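Local coordinates for protein threonine synthase (Brucella melitensis bv. 1, PDB 4F4F) that probably catalyses the last step of threonine biosynthesis, converting O-phospho-L-homoserine and water into L-threonine and phosphate with pyridoxal 5'-phosphate as cofactor, at residues V9-E14 against N320-L325; T87-A92 against P435-D440; H110-T113 against K117-A120; N189-S194 against E459-H464; E327-D332 against E353-A358. All coordinates share one frame; numbering follows the deposited sequence.

Contact 1 of 5, residues V9-E14 against N320-L325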
# COMPACT_ATOMS: atom_id res chain seq x y z
N VAL A 9 -2.12 18.90 5.90
CA VAL A 9 -2.57 19.10 7.27
C VAL A 9 -2.71 17.73 7.98
O VAL A 9 -2.91 16.71 7.31
CB VAL A 9 -3.91 19.88 7.34
CG1 VAL A 9 -3.75 21.26 6.63
CG2 VAL A 9 -5.06 19.06 6.76
N SER A 10 -2.61 17.73 9.31
CA SER A 10 -2.77 16.50 10.07
C SER A 10 -4.21 16.21 10.41
O SER A 10 -4.99 17.12 10.79
CB SER A 10 -1.98 16.59 11.39
OG SER A 10 -2.17 15.44 12.18
N THR A 11 -4.55 14.94 10.37
CA THR A 11 -5.81 14.49 10.94
C THR A 11 -6.07 14.86 12.41
O THR A 11 -7.23 14.78 12.84
CB THR A 11 -5.95 12.96 10.79
OG1 THR A 11 -4.85 12.31 11.44
CG2 THR A 11 -6.06 12.55 9.27
N ARG A 12 -5.04 15.22 13.19
CA ARG A 12 -5.24 15.55 14.59
C ARG A 12 -5.15 17.05 14.86
O ARG A 12 -5.20 17.51 16.02
CB ARG A 12 -4.30 14.71 15.50
CG ARG A 12 -4.73 13.23 15.39
CD ARG A 12 -4.11 12.29 16.42
NE ARG A 12 -4.22 10.90 15.94
CZ ARG A 12 -3.78 9.84 16.59
NH1 ARG A 12 -3.17 9.99 17.76
NH2 ARG A 12 -3.91 8.63 16.04
N GLY A 13 -5.01 17.81 13.78
CA GLY A 13 -5.21 19.27 13.80
C GLY A 13 -4.20 20.20 14.45
O GLY A 13 -4.47 21.41 14.53
N GLU A 14 -3.09 19.69 14.97
CA GLU A 14 -2.15 20.54 15.73
C GLU A 14 -0.71 20.28 15.36
O GLU A 14 0.16 20.37 16.21
CB GLU A 14 -2.28 20.28 17.23
CG GLU A 14 -3.71 20.25 17.69
CD GLU A 14 -3.83 20.19 19.18
OE1 GLU A 14 -3.49 19.16 19.80
OE2 GLU A 14 -4.30 21.20 19.70
N ASN A 320 -4.56 3.38 8.06
CA ASN A 320 -5.01 4.58 7.36
C ASN A 320 -6.49 4.88 7.49
O ASN A 320 -6.97 5.85 6.92
CB ASN A 320 -4.64 4.48 5.90
CG ASN A 320 -3.15 4.55 5.69
OD1 ASN A 320 -2.56 5.57 5.97
ND2 ASN A 320 -2.54 3.47 5.25
N PHE A 321 -7.22 4.05 8.24
CA PHE A 321 -8.66 4.33 8.45
C PHE A 321 -8.89 5.73 9.04
O PHE A 321 -9.87 6.40 8.71
CB PHE A 321 -9.27 3.25 9.34
CG PHE A 321 -10.77 3.32 9.46
CD1 PHE A 321 -11.58 3.25 8.34
CD2 PHE A 321 -11.36 3.41 10.70
CE1 PHE A 321 -12.96 3.29 8.47
CE2 PHE A 321 -12.73 3.48 10.83
CZ PHE A 321 -13.53 3.40 9.71
N GLU A 322 -7.96 6.17 9.87
CA GLU A 322 -7.96 7.51 10.45
C GLU A 322 -8.08 8.61 9.41
O GLU A 322 -8.72 9.63 9.69
CB GLU A 322 -6.71 7.74 11.34
CG GLU A 322 -6.60 9.15 11.92
CD GLU A 322 -5.43 9.33 12.88
OE1 GLU A 322 -4.82 8.32 13.30
OE2 GLU A 322 -5.16 10.49 13.23
N ARG A 323 -7.52 8.42 8.21
CA ARG A 323 -7.65 9.43 7.18
C ARG A 323 -9.12 9.54 6.77
O ARG A 323 -9.66 10.66 6.63
CB ARG A 323 -6.74 9.14 5.98
CG ARG A 323 -5.30 9.52 6.20
CD ARG A 323 -4.42 9.14 5.02
NE ARG A 323 -3.17 9.90 5.00
CZ ARG A 323 -1.98 9.44 5.35
NH1 ARG A 323 -1.79 8.19 5.77
NH2 ARG A 323 -0.92 10.22 5.31
N LEU A 324 -9.80 8.40 6.63
CA LEU A 324 -11.22 8.49 6.29
C LEU A 324 -12.04 9.05 7.44
O LEU A 324 -12.99 9.83 7.21
CB LEU A 324 -11.80 7.15 5.83
CG LEU A 324 -13.32 7.10 5.54
CD1 LEU A 324 -13.71 8.10 4.44
CD2 LEU A 324 -13.74 5.70 5.16
N LEU A 325 -11.72 8.65 8.68
CA LEU A 325 -12.41 9.20 9.83
C LEU A 325 -12.39 10.74 9.81
O LEU A 325 -13.38 11.38 10.11
CB LEU A 325 -11.79 8.70 11.15
CG LEU A 325 -12.08 7.25 11.52
CD1 LEU A 325 -11.32 6.83 12.79
CD2 LEU A 325 -13.58 7.03 11.72
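The guanidinium of Arg12 presents its NE/NH2 edge to the carboxylate of Glu322, with the two planes 23° apart. This is a side-on, bidentate salt bridge: NE reaches Glu322 OE2 at 2.9 Å and NH2 reaches Glu322 OE1, also at 2.9 Å. Thr11 and Arg12 are the inner residues of a type I beta turn, Ser10 to Gly13, that follows strand 8-10. Both bonds of the bridge are nearly straight and lie close to the guanidinium plane, yet each meets its oxygen, on the syn side, about 30° out of the carboxylate plane. Thr11 takes the other face: its OG1 donates to Glu322 OE2 at 2.6 Å from above the plane, so OE2 is gripped by two donors from opposite faces. The same OG1 is also hydrogen-bonded to Leu34 N, just before strand 35-37, the antiparallel partner of strand 8-10. Glu322 gets there by an extended chain with CG anti to its backbone N (chi1 177°), projecting from helix 321-328, whose Arg323 side chain comes within about 10 Å of the cofactor. The neighbouring guanidinium and the two donors on OE2 would be expected to favour the ionised carboxylate despite its burial. Arg323 turns its guanidinium to Tyr35 O and Ile227 O; its backbone and the start of its chain meet Thr11, whose CG2 lies 4.1 Å from Arg323 CA and 4.4 Å from Arg323 CG. Within the beta turn, closed by Gly13 N to Ser10 O, lies an ST turn: Arg12 N donates to Ser10 OG at 3.1 Å.

Contact 2 of 5, residues T87-A92 against P435-D440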
# COMPACT_ATOMS: atom_id res chain seq x y z
N THR A 87 9.87 -0.23 -14.38
CA THR A 87 10.12 -1.48 -13.65
C THR A 87 8.99 -2.48 -13.71
O THR A 87 9.11 -3.60 -13.21
CB THR A 87 10.45 -1.25 -12.15
OG1 THR A 87 9.29 -0.87 -11.43
CG2 THR A 87 11.59 -0.22 -11.94
N PHE A 88 7.85 -2.09 -14.27
CA PHE A 88 6.69 -2.97 -14.37
C PHE A 88 6.75 -3.64 -15.74
O PHE A 88 6.82 -2.98 -16.77
CB PHE A 88 5.41 -2.14 -14.22
CG PHE A 88 5.00 -1.91 -12.80
CD1 PHE A 88 5.80 -1.18 -11.95
CD2 PHE A 88 3.82 -2.46 -12.32
CE1 PHE A 88 5.46 -1.02 -10.62
CE2 PHE A 88 3.45 -2.28 -11.01
CZ PHE A 88 4.27 -1.56 -10.16
N ARG A 89 6.71 -4.97 -15.74
CA ARG A 89 6.82 -5.77 -16.97
C ARG A 89 5.42 -5.92 -17.56
O ARG A 89 4.83 -7.01 -17.58
CB ARG A 89 7.40 -7.14 -16.67
CG ARG A 89 8.90 -7.17 -16.36
CD ARG A 89 9.35 -6.48 -15.07
NE ARG A 89 10.75 -6.84 -14.81
CZ ARG A 89 11.52 -6.38 -13.81
NH1 ARG A 89 12.77 -6.83 -13.71
NH2 ARG A 89 11.09 -5.49 -12.92
N HIS A 90 4.86 -4.80 -17.98
CA HIS A 90 3.60 -4.80 -18.71
C HIS A 90 3.46 -3.44 -19.29
O HIS A 90 3.61 -2.44 -18.58
CB HIS A 90 2.36 -5.13 -17.84
CG HIS A 90 1.19 -5.53 -18.67
ND1 HIS A 90 0.50 -4.65 -19.41
CD2 HIS A 90 0.64 -6.79 -18.95
CE1 HIS A 90 -0.47 -5.29 -20.09
NE2 HIS A 90 -0.37 -6.61 -19.81
N ASP A 91 3.16 -3.37 -20.58
CA ASP A 91 3.06 -2.06 -21.25
C ASP A 91 1.99 -1.14 -20.66
O ASP A 91 2.15 0.07 -20.67
CB ASP A 91 2.83 -2.25 -22.77
CG ASP A 91 4.09 -2.71 -23.51
OD1 ASP A 91 5.18 -2.62 -22.93
OD2 ASP A 91 3.99 -3.20 -24.65
N ALA A 92 0.87 -1.71 -20.21
CA ALA A 92 -0.18 -0.93 -19.54
C ALA A 92 0.12 -0.59 -18.08
O ALA A 92 -0.66 0.15 -17.46
CB ALA A 92 -1.51 -1.68 -19.60
N PRO A 435 6.38 -15.53 -13.36
CA PRO A 435 6.62 -14.96 -14.68
C PRO A 435 8.00 -15.37 -15.21
O PRO A 435 8.92 -15.62 -14.43
CB PRO A 435 6.59 -13.44 -14.45
CG PRO A 435 5.97 -13.27 -13.11
CD PRO A 435 6.23 -14.49 -12.32
N ALA A 436 8.13 -15.42 -16.54
CA ALA A 436 9.35 -15.88 -17.19
C ALA A 436 10.59 -15.08 -16.78
O ALA A 436 11.64 -15.65 -16.57
CB ALA A 436 9.18 -15.84 -18.71
N TRP A 437 10.45 -13.76 -16.64
CA TRP A 437 11.61 -12.91 -16.31
C TRP A 437 12.10 -13.19 -14.89
O TRP A 437 13.24 -12.90 -14.56
CB TRP A 437 11.30 -11.43 -16.54
CG TRP A 437 10.24 -10.92 -15.62
CD1 TRP A 437 8.87 -10.89 -15.82
CD2 TRP A 437 10.46 -10.38 -14.29
NE1 TRP A 437 8.23 -10.38 -14.73
CE2 TRP A 437 9.13 -10.05 -13.77
CE3 TRP A 437 11.58 -10.15 -13.49
CZ2 TRP A 437 8.95 -9.51 -12.51
CZ3 TRP A 437 11.39 -9.60 -12.23
CH2 TRP A 437 10.11 -9.29 -11.75
N LEU A 438 11.26 -13.82 -14.07
CA LEU A 438 11.63 -14.19 -12.71
C LEU A 438 11.85 -15.71 -12.57
O LEU A 438 12.04 -16.23 -11.47
CB LEU A 438 10.53 -13.70 -11.77
CG LEU A 438 10.84 -13.18 -10.37
CD1 LEU A 438 12.11 -12.34 -10.30
CD2 LEU A 438 9.62 -12.39 -9.89
N CYS A 439 11.86 -16.42 -13.70
CA CYS A 439 11.88 -17.87 -13.63
C CYS A 439 13.17 -18.40 -13.01
O CYS A 439 13.22 -19.56 -12.61
CB CYS A 439 11.67 -18.48 -15.01
SG CYS A 439 13.14 -18.39 -16.06
N ASP A 440 14.20 -17.56 -12.90
CA ASP A 440 15.49 -17.96 -12.32
C ASP A 440 15.63 -17.61 -10.82
O ASP A 440 16.67 -17.87 -10.21
CB ASP A 440 16.64 -17.29 -13.10
CG ASP A 440 16.74 -15.80 -12.83
OD1 ASP A 440 15.73 -15.09 -13.02
OD2 ASP A 440 17.82 -15.32 -12.39
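Arg89 lies along one face of the Trp437 indole, its aliphatic part over the pyrrole side and its guanidinium over the benzene side. CG sits 3.7 Å from the centroid of the five-membered ring, a CH-pi contact almost on the ring normal. Further out, CZ is 3.8 Å from the centroid of the six-membered ring, 18° off its normal, and the guanidinium is stacked at 20° to the indole: a cation-pi pair. NE hovers over the middle of the bicycle, and NH1 comes within 3.4 Å of Trp437 CZ3, toward the rim. A bend at chi2 (67°) folds the arginine so that its chain runs across the ring instead of away from it. The far end is held as well, since NH2 donates to Thr87 O of its own segment at 2.8 Å. The opposite face of the indole carries CB of Leu438, 4.0 Å above its plane. Arg89 is the centre of an inverse gamma turn in the loop between helix 74-86 and strand 96-100, and Trp437 belongs to the short 3-10 segment 436-438 before strand 449-452; the pair thus clips two surface loops together, away from the cofactor. No hydrogen bond spans the segments. Cohesion across them probably comes from dispersion and from the attraction of a positive group for the indole pi cloud, while the flat stacking keeps the guanidinium edge available for hydrogen bonding, as NH2 does with Thr87 O.

Contact 3 of 5, residues H110-T113 against K117-A120. With PLP (pyridoxal-5'-phosphate), chain C.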
# COMPACT_ATOMS: atom_id res chain seq x y z
N HIS A 110 2.37 -6.76 -11.81
CA HIS A 110 3.40 -6.83 -12.85
C HIS A 110 4.71 -6.14 -12.52
O HIS A 110 5.63 -6.09 -13.35
CB HIS A 110 2.83 -6.35 -14.16
CG HIS A 110 1.73 -7.25 -14.67
ND1 HIS A 110 1.98 -8.36 -15.38
CD2 HIS A 110 0.36 -7.18 -14.50
CE1 HIS A 110 0.82 -8.97 -15.66
NE2 HIS A 110 -0.17 -8.24 -15.13
N GLY A 111 4.81 -5.60 -11.30
CA GLY A 111 6.02 -4.93 -10.87
C GLY A 111 7.03 -5.91 -10.27
O GLY A 111 6.77 -7.11 -10.23
N PRO A 112 8.17 -5.38 -9.79
CA PRO A 112 9.35 -6.17 -9.44
C PRO A 112 9.15 -7.21 -8.38
O PRO A 112 9.94 -8.14 -8.34
CB PRO A 112 10.36 -5.11 -8.95
CG PRO A 112 9.92 -3.87 -9.60
CD PRO A 112 8.44 -3.94 -9.68
N THR A 113 8.13 -7.08 -7.52
CA THR A 113 7.89 -8.10 -6.49
C THR A 113 6.53 -8.76 -6.59
O THR A 113 6.06 -9.40 -5.64
CB THR A 113 8.12 -7.59 -5.02
OG1 THR A 113 7.10 -6.66 -4.63
CG2 THR A 113 9.52 -7.01 -4.86
N LYS A 117 2.16 -3.25 -3.58
CA LYS A 117 3.03 -2.24 -2.92
C LYS A 117 4.16 -1.69 -3.83
O LYS A 117 4.64 -0.58 -3.62
CB LYS A 117 3.56 -2.76 -1.56
CG LYS A 117 2.44 -2.86 -0.55
CD LYS A 117 2.92 -3.35 0.81
CE LYS A 117 1.77 -3.57 1.78
NZ LYS A 117 0.85 -4.63 1.34
N ASP A 118 4.50 -2.41 -4.89
CA ASP A 118 5.43 -1.91 -5.88
C ASP A 118 4.98 -0.59 -6.50
O ASP A 118 5.82 0.23 -6.84
CB ASP A 118 5.60 -2.87 -7.05
CG ASP A 118 6.26 -4.17 -6.67
OD1 ASP A 118 7.04 -4.21 -5.68
OD2 ASP A 118 5.99 -5.17 -7.36
N VAL A 119 3.68 -0.41 -6.69
CA VAL A 119 3.17 0.77 -7.42
C VAL A 119 3.61 2.00 -6.66
O VAL A 119 4.24 2.88 -7.23
CB VAL A 119 1.63 0.79 -7.58
CG1 VAL A 119 1.16 2.14 -8.16
CG2 VAL A 119 1.12 -0.40 -8.43
N ALA A 120 3.30 2.07 -5.37
CA ALA A 120 3.67 3.25 -4.60
C ALA A 120 5.19 3.24 -4.29
O ALA A 120 5.82 4.28 -4.35
CB ALA A 120 2.85 3.37 -3.31
N1 PLP C . -3.28 -7.45 -0.60
C2 PLP C . -1.91 -7.64 -0.69
C2A PLP C . -1.25 -8.69 -1.56
C3 PLP C . -1.01 -6.75 0.10
O3 PLP C . 0.36 -6.93 0.02
C4 PLP C . -1.66 -5.71 0.98
C4A PLP C . -0.88 -4.75 1.81
C5 PLP C . -3.14 -5.59 0.98
C6 PLP C . -3.87 -6.48 0.16
C5A PLP C . -3.81 -4.49 1.83
O4P PLP C . -3.47 -3.10 1.41
P PLP C . -3.83 -1.73 2.23
O1P PLP C . -5.32 -1.82 2.54
O2P PLP C . -2.95 -1.80 3.46
O3P PLP C . -3.48 -0.54 1.36
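Asp118 turns its carboxylate back onto the loop that leads into its own helix and takes hold of Thr113 with both oxygens. OD2 accepts from the backbone N of Thr113 at 2.9 Å, and OD1 from the hydroxyl OG1 of Thr113 at 2.7 Å; each donor approaches on the syn side, some 25° out of the carboxylate plane. The hydroxyl can do this because OG1 stands between the backbone N and the carbonyl carbon (chi1 70°), beside the N-H that binds the other oxygen. OD2 also lies tight against the loop backbone, 3.2 Å from Gly111 C, where a glycine carries no side chain to collide with it, and 3.6 Å from Pro112 CD. These bonds fasten the loop to the helix that presents Lys117, the lysine of a fold-type II pyridoxal-phosphate enzyme, which comes just before Asp118. The lysine side chain leads away from the loop, bends at chi4 and meets the cofactor: NZ is modelled 1.8 Å from PLP C4A, too long for a C=N bond, so the expected internal aldimine is not clearly resolved. NZ also makes a weak hydrogen bond to PLP O3 at 2.7 Å. The cofactor is further held by the backbone N atoms of Gly260, Asn261, Phe262 and Asp264 and by Thr414 OG1. On the loop side, Pro112 and Thr113 pack against Glu155 of helix 148-157.

Contact 4 of 5, residues N189-S194 against E459-H464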
# COMPACT_ATOMS: atom_id res chain seq x y z
N ASN A 189 23.55 -0.85 -1.60
CA ASN A 189 22.94 -0.06 -0.53
C ASN A 189 21.80 -0.76 0.18
O ASN A 189 21.04 -0.10 0.90
CB ASN A 189 22.45 1.30 -1.06
CG ASN A 189 21.21 1.19 -1.93
OD1 ASN A 189 21.12 0.26 -2.74
ND2 ASN A 189 20.24 2.12 -1.75
N VAL A 190 21.68 -2.06 -0.04
CA VAL A 190 20.66 -2.91 0.53
C VAL A 190 21.32 -3.85 1.54
O VAL A 190 22.36 -4.45 1.25
CB VAL A 190 19.93 -3.74 -0.53
CG1 VAL A 190 19.09 -4.84 0.16
CG2 VAL A 190 19.07 -2.84 -1.41
N HIS A 191 20.71 -3.94 2.72
CA HIS A 191 21.17 -4.79 3.82
C HIS A 191 20.05 -5.59 4.40
O HIS A 191 19.17 -5.07 5.05
CB HIS A 191 21.85 -3.92 4.88
CG HIS A 191 22.95 -3.05 4.30
ND1 HIS A 191 24.23 -3.44 4.27
CD2 HIS A 191 22.89 -1.80 3.70
CE1 HIS A 191 24.97 -2.48 3.68
NE2 HIS A 191 24.15 -1.48 3.32
N ALA A 192 20.07 -6.89 4.14
CA ALA A 192 19.02 -7.78 4.61
C ALA A 192 19.56 -8.41 5.89
O ALA A 192 20.59 -9.06 5.85
CB ALA A 192 18.72 -8.86 3.55
N LEU A 193 18.84 -8.21 6.99
CA LEU A 193 19.27 -8.62 8.30
C LEU A 193 18.32 -9.70 8.78
O LEU A 193 17.17 -9.42 9.04
CB LEU A 193 19.23 -7.40 9.27
CG LEU A 193 20.14 -6.22 8.92
CD1 LEU A 193 20.14 -5.14 10.00
CD2 LEU A 193 21.56 -6.70 8.63
N SER A 194 18.83 -10.93 8.86
CA SER A 194 18.09 -12.10 9.28
C SER A 194 18.28 -12.23 10.79
O SER A 194 19.32 -12.71 11.27
CB SER A 194 18.63 -13.32 8.51
OG SER A 194 17.93 -14.53 8.77
N GLU A 459 22.11 -1.86 15.90
CA GLU A 459 22.46 -0.45 15.69
C GLU A 459 23.89 -0.35 15.20
O GLU A 459 24.18 0.47 14.33
CB GLU A 459 22.31 0.38 16.97
CG GLU A 459 20.87 0.74 17.30
CD GLU A 459 20.75 1.66 18.51
OE1 GLU A 459 21.77 1.90 19.16
OE2 GLU A 459 19.63 2.16 18.79
N GLU A 460 24.78 -1.17 15.76
CA GLU A 460 26.20 -1.17 15.33
C GLU A 460 26.32 -1.56 13.85
O GLU A 460 27.10 -0.98 13.09
CB GLU A 460 27.10 -2.08 16.22
N TYR A 461 25.56 -2.56 13.43
CA TYR A 461 25.59 -2.97 12.02
C TYR A 461 25.13 -1.80 11.15
O TYR A 461 25.78 -1.45 10.17
CB TYR A 461 24.76 -4.25 11.74
CG TYR A 461 24.85 -4.67 10.29
CD1 TYR A 461 24.11 -4.00 9.32
CD2 TYR A 461 25.72 -5.69 9.86
CE1 TYR A 461 24.23 -4.31 7.97
CE2 TYR A 461 25.82 -6.03 8.50
CZ TYR A 461 25.08 -5.33 7.57
OH TYR A 461 25.14 -5.60 6.21
N VAL A 462 24.03 -1.17 11.54
CA VAL A 462 23.51 -0.07 10.74
C VAL A 462 24.49 1.10 10.68
O VAL A 462 24.74 1.66 9.62
CB VAL A 462 22.13 0.40 11.26
CG1 VAL A 462 21.76 1.75 10.65
CG2 VAL A 462 21.07 -0.65 11.00
N ARG A 463 25.05 1.45 11.85
CA ARG A 463 26.02 2.53 11.97
C ARG A 463 27.23 2.27 11.08
O ARG A 463 27.67 3.15 10.36
CB ARG A 463 26.40 2.68 13.45
CG ARG A 463 27.39 3.78 13.81
CD ARG A 463 27.66 3.78 15.32
NE ARG A 463 26.66 4.59 16.02
CZ ARG A 463 25.79 4.17 16.94
NH1 ARG A 463 25.76 2.92 17.37
NH2 ARG A 463 24.93 5.05 17.46
N HIS A 464 27.73 1.04 11.09
CA HIS A 464 28.89 0.67 10.27
C HIS A 464 28.65 0.71 8.78
O HIS A 464 29.54 1.09 8.02
CB HIS A 464 29.44 -0.71 10.68
CG HIS A 464 30.71 -1.08 9.97
ND1 HIS A 464 30.73 -1.88 8.88
CD2 HIS A 464 32.04 -0.68 10.18
CE1 HIS A 464 32.00 -2.02 8.44
NE2 HIS A 464 32.80 -1.28 9.24
O HOH W 1 23.46 -7.73 5.39
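Tyr461 makes both of the direct side-chain contacts here, one through its hydroxyl and one through its ring. OH shares a hydrogen bond with ND1 of His191 at 3.0 Å, meeting the imidazole at its edge, near the ring plane; either group could supply the proton. The two rings are inclined at 72°, their centroids 5.8 Å apart. Over one face of the tyrosine lies Leu193, whose CD2 is 3.8 Å from the ring centroid, a CH-pi contact displaced toward CE1, where the gap narrows to 3.6 Å. A water extends the hydroxyl's reach to the strand: it stands 2.8 Å from Tyr461 OH and donates to Ala192 O at 3.2 Å. The polar tip is thus bonded to a side chain and, through water, to the backbone of one strand. His191 and Leu193 point their CB atoms at the helix, whereas Ala192 between them points its own the other way, the alternation of an extended strand. With chi1 near trans (-178°), Tyr461 swings its ring out from helix 455-465 toward the strand. A second shell holds the aromatic groups: Phe166 stacks on His191, and His465 stacks on Tyr461 from its own helix. Val462 packs instead on helix 213-219, against Phe215 and Leu219. Strand 190-196 lies between strands 163-170 and 449-452 in a five-stranded parallel sheet, with the C-terminal helix against its face, the alternating helix and sheet layers of an alpha/beta fold.

Contact 5 of 5, residues E327-D332 against E353-A358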
# COMPACT_ATOMS: atom_id res chain seq x y z
N GLU A 327 -12.02 12.80 7.26
CA GLU A 327 -12.89 13.33 6.20
C GLU A 327 -14.38 13.19 6.56
O GLU A 327 -15.18 14.11 6.36
CB GLU A 327 -12.59 12.62 4.87
CG GLU A 327 -11.15 12.77 4.39
CD GLU A 327 -10.83 14.14 3.87
OE1 GLU A 327 -11.65 15.09 4.06
OE2 GLU A 327 -9.72 14.28 3.32
N ALA A 328 -14.73 12.03 7.12
CA ALA A 328 -16.10 11.72 7.47
C ALA A 328 -16.67 12.64 8.58
O ALA A 328 -17.88 12.90 8.61
CB ALA A 328 -16.24 10.26 7.85
N HIS A 329 -15.78 13.16 9.45
CA HIS A 329 -16.16 14.07 10.53
C HIS A 329 -16.07 15.51 10.10
O HIS A 329 -16.01 16.41 10.92
CB HIS A 329 -15.28 13.83 11.77
CG HIS A 329 -15.59 12.54 12.49
ND1 HIS A 329 -15.20 11.33 12.01
CD2 HIS A 329 -16.28 12.28 13.67
CE1 HIS A 329 -15.62 10.36 12.84
NE2 HIS A 329 -16.31 10.93 13.84
N GLY A 330 -15.99 15.73 8.80
CA GLY A 330 -15.84 17.06 8.27
C GLY A 330 -14.58 17.76 8.74
O GLY A 330 -14.59 18.95 8.97
N ARG A 331 -13.51 16.99 8.84
CA ARG A 331 -12.19 17.46 9.24
C ARG A 331 -12.19 18.09 10.64
O ARG A 331 -11.44 19.02 10.93
CB ARG A 331 -11.61 18.34 8.13
CG ARG A 331 -11.36 17.57 6.84
CD ARG A 331 -10.37 18.29 5.94
NE ARG A 331 -9.84 17.41 4.91
CZ ARG A 331 -8.74 17.64 4.20
NH1 ARG A 331 -8.01 18.74 4.38
NH2 ARG A 331 -8.34 16.76 3.28
N ASP A 332 -13.01 17.51 11.52
CA ASP A 332 -13.06 17.88 12.94
C ASP A 332 -11.94 17.09 13.66
O ASP A 332 -12.10 15.93 14.01
CB ASP A 332 -14.46 17.55 13.49
CG ASP A 332 -14.64 17.84 14.97
OD1 ASP A 332 -13.64 18.12 15.67
OD2 ASP A 332 -15.81 17.72 15.43
N GLU A 353 -23.41 9.04 14.62
CA GLU A 353 -24.30 8.78 13.50
C GLU A 353 -23.98 9.56 12.22
O GLU A 353 -23.96 8.98 11.13
CB GLU A 353 -25.77 9.00 13.93
CG GLU A 353 -26.78 8.49 12.91
CD GLU A 353 -26.65 6.98 12.62
OE1 GLU A 353 -26.23 6.19 13.51
OE2 GLU A 353 -26.95 6.59 11.47
N LYS A 354 -23.74 10.85 12.33
CA LYS A 354 -23.49 11.63 11.11
C LYS A 354 -22.24 11.14 10.34
O LYS A 354 -22.32 10.88 9.14
CB LYS A 354 -23.45 13.12 11.40
CG LYS A 354 -23.41 14.01 10.17
CD LYS A 354 -23.35 15.49 10.58
CE LYS A 354 -23.28 16.44 9.40
NZ LYS A 354 -21.91 16.44 8.78
N PRO A 355 -21.09 11.00 11.02
CA PRO A 355 -19.93 10.53 10.26
C PRO A 355 -20.09 9.10 9.80
O PRO A 355 -19.62 8.76 8.73
CB PRO A 355 -18.77 10.66 11.26
CG PRO A 355 -19.38 10.96 12.57
CD PRO A 355 -20.68 11.65 12.27
N LEU A 356 -20.77 8.27 10.59
CA LEU A 356 -21.00 6.87 10.18
C LEU A 356 -21.84 6.81 8.93
O LEU A 356 -21.52 6.08 8.00
CB LEU A 356 -21.64 6.05 11.31
CG LEU A 356 -21.90 4.56 11.08
CD1 LEU A 356 -20.59 3.83 10.74
CD2 LEU A 356 -22.57 3.99 12.33
N SER A 357 -22.88 7.65 8.87
CA SER A 357 -23.71 7.75 7.66
C SER A 357 -22.90 8.23 6.48
O SER A 357 -23.11 7.74 5.36
CB SER A 357 -24.87 8.72 7.85
OG SER A 357 -25.79 8.23 8.78
N ALA A 358 -22.00 9.19 6.71
CA ALA A 358 -21.17 9.67 5.61
C ALA A 358 -20.29 8.54 5.07
O ALA A 358 -20.10 8.42 3.87
CB ALA A 358 -20.31 10.84 6.04
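Pro355 puts the CB-CG edge of its ring over one face of the imidazole of His329: its CB is 3.5 Å from the ring centroid, within 10° of the ring normal, a CH-pi contact over the middle of the face. CG of the proline moves toward the ring's outer edge and comes 3.3 Å from His329 NE2. His329 ND1 is hydrogen-bonded to Leu325 O, a turn back along helix 321-328, which would restrain the rotation of the ring. Ala328 is the second main partner of Pro355. Their backbones come close, and Pro355 CA makes a C-H...O contact of 3.5 Å with Ala328 O; the methyl CB of Ala328 lies 4.3 Å from Pro355 CB. One turn further along the second helix, Ala358 CB is 4.5 Å from that same Ala328 CB, a small residue facing another. Helix 321-328 ends here in a Schellman motif: Gly330, with a positive phi of 61°, is the C-prime residue, its N bonded to Glu327 O while Arg331 N returns to Phe326 O. On the side of the turn away from Pro355, Arg331 grips the carboxylate of Glu327 side-on, NE to OE1 and NH2 to OE2, the latter at 2.8 Å. Asp332 next N-caps helix 333-346 through Ala335 N. Pro355 itself lies in the first turn of helix 353-362, where the absence of a backbone N-H costs no helical bond, and that helix leads directly into strand 363-367 at the outer edge of the six-stranded mixed sheet.

Contacts 1 and 5 form one cluster and contacts 2 and 3 another. Contacts 1 and 5 share helix 321-328, their centres lie about 12 Å apart, and Val9 CG2 touches Arg331 NH1 at 3.8 Å. Contacts 2 and 3 have centres about 11 Å apart and are joined by a probable hydrogen bond from Arg89 N to His110 O, 2.9 Å. Contact 4 stands apart on the five-stranded parallel sheet, about 24 Å from contact 3 centre to centre. Contacts 1, 2 and 4 interleave along the chain, contact 3 falls within the spans bridged by 1 and 2, and contact 5 follows contact 1; N-terminal, central and C-terminal parts are tied together, with the cofactor at contact 3.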